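Local structure of rhizobiales Sp. Pch2 (Marine metagenome, 6PB3) at residues A[273-276]-A[277-281]; A[247-250]-A[251-255]. The protein probably acts as a hexameric AAA+ ATPase of the Pch2/TRIP13 type that remodels HORMA domain proteins in bacterial defence against bacteriophages. All coordinates share one frame; numbering follows the deposited sequence.

Interaction 1. Residues A[273-276]-A[277-281]; sequences QRLI and PSIVL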
loop_
_atom_site.group_PDB
_atom_site.type_symbol
_atom_site.label_atom_id
_atom_site.label_comp_id
_atom_site.label_asym_id
_atom_site.label_seq_id
_atom_site.Cartn_x
_atom_site.Cartn_y
_atom_site.Cartn_z
ATOM N N GLN A 273 5.840 3.599 29.845
ATOM C CA GLN A 273 4.383 3.508 29.932
ATOM C C GLN A 273 3.857 2.081 30.047
ATOM O O GLN A 273 2.653 1.901 30.301
ATOM C CB GLN A 273 3.747 4.195 28.713
ATOM C CG GLN A 273 4.067 5.723 28.621
ATOM C CD GLN A 273 3.444 6.345 27.383
ATOM O OE1 GLN A 273 3.988 6.237 26.289
ATOM N NE2 GLN A 273 2.283 6.956 27.543
ATOM N N ARG A 274 4.699 1.062 29.855
ATOM C CA ARG A 274 4.242 -0.319 30.030
ATOM C C ARG A 274 5.069 -1.063 31.064
ATOM O O ARG A 274 4.523 -1.471 32.094
ATOM C CB ARG A 274 4.252 -1.075 28.689
ATOM C CG ARG A 274 3.403 -0.418 27.587
ATOM C CD ARG A 274 3.650 -1.033 26.203
ATOM N NE ARG A 274 3.270 -2.448 26.132
ATOM C CZ ARG A 274 3.814 -3.324 25.290
ATOM N NH1 ARG A 274 4.775 -2.934 24.450
ATOM N NH2 ARG A 274 3.405 -4.591 25.288
ATOM N N LEU A 275 6.377 -1.223 30.841
ATOM C CA LEU A 275 7.139 -2.143 31.674
ATOM C C LEU A 275 7.301 -1.598 33.087
ATOM O O LEU A 275 7.090 -2.318 34.065
ATOM C CB LEU A 275 8.504 -2.429 31.056
ATOM C CG LEU A 275 9.450 -3.247 31.933
ATOM C CD1 LEU A 275 8.930 -4.654 32.239
ATOM C CD2 LEU A 275 10.821 -3.309 31.283
ATOM N N ILE A 276 7.685 -0.327 33.219
ATOM C CA ILE A 276 7.897 0.240 34.556
ATOM C C ILE A 276 6.621 0.189 35.399
ATOM O O ILE A 276 6.663 -0.361 36.510
ATOM C CB ILE A 276 8.500 1.646 34.458
ATOM C CG1 ILE A 276 10.004 1.572 34.133
ATOM C CG2 ILE A 276 8.286 2.408 35.780
ATOM C CD1 ILE A 276 10.582 2.904 33.692
ATOM N N PRO A 277 5.469 0.684 34.935
ATOM C CA PRO A 277 4.254 0.516 35.740
ATOM C C PRO A 277 3.978 -0.928 36.105
ATOM O O PRO A 277 3.625 -1.201 37.258
ATOM C CB PRO A 277 3.154 1.095 34.830
ATOM C CG PRO A 277 3.798 2.037 33.951
ATOM C CD PRO A 277 5.193 1.454 33.707
ATOM N N SER A 278 4.130 -1.862 35.150
ATOM C CA SER A 278 3.810 -3.261 35.419
ATOM C C SER A 278 4.685 -3.810 36.532
ATOM O O SER A 278 4.233 -4.613 37.350
ATOM C CB SER A 278 3.981 -4.112 34.153
ATOM O OG SER A 278 3.113 -3.684 33.108
ATOM N N ILE A 279 5.965 -3.444 36.535
ATOM C CA ILE A 279 6.859 -3.955 37.562
ATOM C C ILE A 279 6.453 -3.420 38.927
ATOM O O ILE A 279 6.351 -4.173 39.903
ATOM C CB ILE A 279 8.314 -3.604 37.221
ATOM C CG1 ILE A 279 8.775 -4.463 36.049
ATOM C CG2 ILE A 279 9.197 -3.819 38.439
ATOM C CD1 ILE A 279 10.143 -4.107 35.557
ATOM N N VAL A 280 6.182 -2.116 39.006
ATOM C CA VAL A 280 5.799 -1.507 40.279
ATOM C C VAL A 280 4.454 -2.047 40.756
ATOM O O VAL A 280 4.309 -2.486 41.905
ATOM C CB VAL A 280 5.763 0.023 40.140
ATOM C CG1 VAL A 280 5.262 0.648 41.437
ATOM C CG2 VAL A 280 7.132 0.547 39.759
ATOM N N LEU A 281 3.443 -2.014 39.884
ATOM C CA LEU A 281 2.110 -2.440 40.296
ATOM C C LEU A 281 2.090 -3.908 40.688
ATOM O O LEU A 281 1.260 -4.323 41.508
ATOM C CB LEU A 281 1.107 -2.175 39.177
ATOM C CG LEU A 281 0.932 -0.702 38.816
ATOM C CD1 LEU A 281 -0.143 -0.556 37.761
ATOM C CD2 LEU A 281 0.590 0.096 40.051
#

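Interaction 2. Residues A[247-250]-A[251-255]; sequences SQIE and GLVAA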
loop_
_atom_site.group_PDB
_atom_site.type_symbol
_atom_site.label_atom_id
_atom_site.label_comp_id
_atom_site.label_asym_id
_atom_site.label_seq_id
_atom_site.Cartn_x
_atom_site.Cartn_y
_atom_site.Cartn_z
ATOM N N SER A 247 23.453 -7.664 38.106
ATOM C CA SER A 247 23.232 -8.833 37.265
ATOM C C SER A 247 21.758 -8.965 36.890
ATOM O O SER A 247 21.424 -9.298 35.746
ATOM C CB SER A 247 23.736 -10.080 37.989
ATOM O OG SER A 247 23.737 -11.203 37.132
ATOM N N GLN A 248 20.862 -8.681 37.836
ATOM C CA GLN A 248 19.434 -8.694 37.534
ATOM C C GLN A 248 19.040 -7.537 36.622
ATOM O O GLN A 248 18.148 -7.687 35.782
ATOM C CB GLN A 248 18.631 -8.668 38.834
ATOM C CG GLN A 248 18.767 -9.961 39.672
ATOM C CD GLN A 248 18.277 -9.814 41.108
ATOM O OE1 GLN A 248 18.292 -8.720 41.675
ATOM N NE2 GLN A 248 17.841 -10.926 41.701
ATOM N N ILE A 249 19.713 -6.392 36.744
ATOM C CA ILE A 249 19.453 -5.288 35.825
ATOM C C ILE A 249 19.834 -5.677 34.402
ATOM O O ILE A 249 19.111 -5.373 33.444
ATOM C CB ILE A 249 20.190 -4.019 36.293
ATOM C CG1 ILE A 249 19.458 -3.435 37.502
ATOM C CG2 ILE A 249 20.298 -3.020 35.149
ATOM C CD1 ILE A 249 20.072 -2.180 38.079
ATOM N N GLU A 250 20.959 -6.371 34.244
ATOM C CA GLU A 250 21.399 -6.753 32.906
ATOM C C GLU A 250 20.411 -7.714 32.257
ATOM O O GLU A 250 20.184 -7.657 31.042
ATOM C CB GLU A 250 22.795 -7.368 32.969
ATOM C CG GLU A 250 23.868 -6.364 33.322
ATOM C CD GLU A 250 23.838 -5.145 32.415
ATOM O OE1 GLU A 250 23.787 -5.315 31.175
ATOM O OE2 GLU A 250 23.855 -4.012 32.941
ATOM N N GLY A 251 19.808 -8.601 33.052
ATOM C CA GLY A 251 18.757 -9.456 32.523
ATOM C C GLY A 251 17.588 -8.666 31.967
ATOM O O GLY A 251 17.057 -8.985 30.902
ATOM N N LEU A 252 17.181 -7.609 32.671
ATOM C CA LEU A 252 16.080 -6.788 32.179
ATOM C C LEU A 252 16.503 -5.941 30.989
ATOM O O LEU A 252 15.686 -5.658 30.110
ATOM C CB LEU A 252 15.552 -5.886 33.291
ATOM C CG LEU A 252 14.810 -6.497 34.468
ATOM C CD1 LEU A 252 14.666 -5.460 35.579
ATOM C CD2 LEU A 252 13.442 -6.981 34.002
ATOM N N VAL A 253 17.768 -5.526 30.950
ATOM C CA VAL A 253 18.304 -4.864 29.765
ATOM C C VAL A 253 18.245 -5.802 28.564
ATOM O O VAL A 253 17.820 -5.423 27.466
ATOM C CB VAL A 253 19.744 -4.392 30.028
ATOM C CG1 VAL A 253 20.391 -3.934 28.718
ATOM C CG2 VAL A 253 19.758 -3.287 31.057
ATOM N N ALA A 254 18.660 -7.047 28.763
ATOM C CA ALA A 254 18.629 -8.016 27.674
ATOM C C ALA A 254 17.198 -8.359 27.277
ATOM O O ALA A 254 16.897 -8.503 26.085
ATOM C CB ALA A 254 19.402 -9.278 28.068
ATOM N N ALA A 255 16.302 -8.485 28.258
ATOM C CA ALA A 255 14.925 -8.843 27.950
ATOM C C ALA A 255 14.196 -7.739 27.203
ATOM O O ALA A 255 13.191 -8.016 26.543
ATOM C CB ALA A 255 14.170 -9.189 29.236
#

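Interaction 1. Residues A[273-276]-A[277-281]
S278 sets its OG beside its own backbone N and anti to its carbonyl carbon (chi1 -61°), which folds the hydroxyl back over the preceding turn toward the carbonyl of R274. The hydroxyl donates to R274 O, with 2.8 Å between S278 OG and that oxygen, coming in from above the carbonyl plane. S278 N reaches R274 O as well, at 3.1 Å, so that one oxygen is gripped twice by one residue. This double hold lies beside the proline: with no N-H, P277 cannot donate to the turn ahead of it, and the helix bends at this point. A wider pi-type turn at 273-275 precedes the kink. The proline ring lies against the preceding turn, with P277 CD 3.4 Å from R274 O, and the imide bond sets the ring beside I276 CB.

Directly after the proline the regular bonds resume: the one from S278 N is followed by I279 N to L275 O at 2.9 Å and V280 N to I276 O at 3.1 Å, the last nearly straight (172°). In the AAA+ fold, helix 268-283 belongs to the small helical lid domain that follows the nucleotide-binding core. L275 and I279, one turn apart, meet through methyl ends, L275 CD1 lying 3.6 Å from I279 CD1 where the two side chains cross obliquely. Both face helix 291-300, while I276 packs on V234 and T238 of helix 228-239. The polar ends of R274 and Q273 find partners beyond the two segments, in their own chain and across the subunit boundary: R274 pairs with D270 and bonds to T222 of the second subunit, and the Q273 amide joins S269 to R214 and A217 of that subunit.

Interaction 2. Residues A[247-250]-A[251-255]
I249 and V253 touch one turn apart on helix 246-255, through I249 CG2 and V253 CG2 at 4.1 Å, a loose apolar meeting of branch methyls. A closer methyl contact is with backbone: V253 CG2, held beside its own N while CG1 stands anti to it (chi1 170°), comes within 3.2 Å of I249 O. That same oxygen accepts V253 N at 2.8 Å, so the methyl lies close to a carbonyl already engaged in a helix bond. A254 N binds E250 O, also at 2.8 Å, whereas the bonds of the first turn are longer, 3.2 Å from G251 N to S247 O and 3.3 Å from L252 N to Q248 O.

Further out, neighbouring helices of the lid domain fix the apolar face. L252 packs on I235 and L239 of helix 228-239 and on A298 of helix 291-300; V253 also rests on I235, and I249 on T236. Two polar links run to helix 228-239 as well: the E250 chain bends at its second torsion (chi2 -53°) and its OE2 forms a salt bridge with R232, while R231 NH2 bonds to V253 O.

Within the turn, then, backbone bonds and one loose methyl contact do the holding, and the side chains bind mainly to neighbouring helices; the pairing with R232 probably keeps E250 ionised.

Overall arrangement
Interactions 1 and 2 sit on consecutive helices of the lid, 268-283 and 246-255 respectively, with centres 15 Å apart and nearest atoms about 5 Å apart, so they do not touch. Both pack on helices 228-239 and 291-300. Their settings differ. Interaction 1 is wholly buried, and the second subunit reaches seven of its residues, so a proline-kinked helix serves both the lid interior and the subunit interface. Interaction 2 is partly buried, meets no other chain of the assembly, and keeps regular helical bonding throughout, its polar side-chain bonds staying within its own chain.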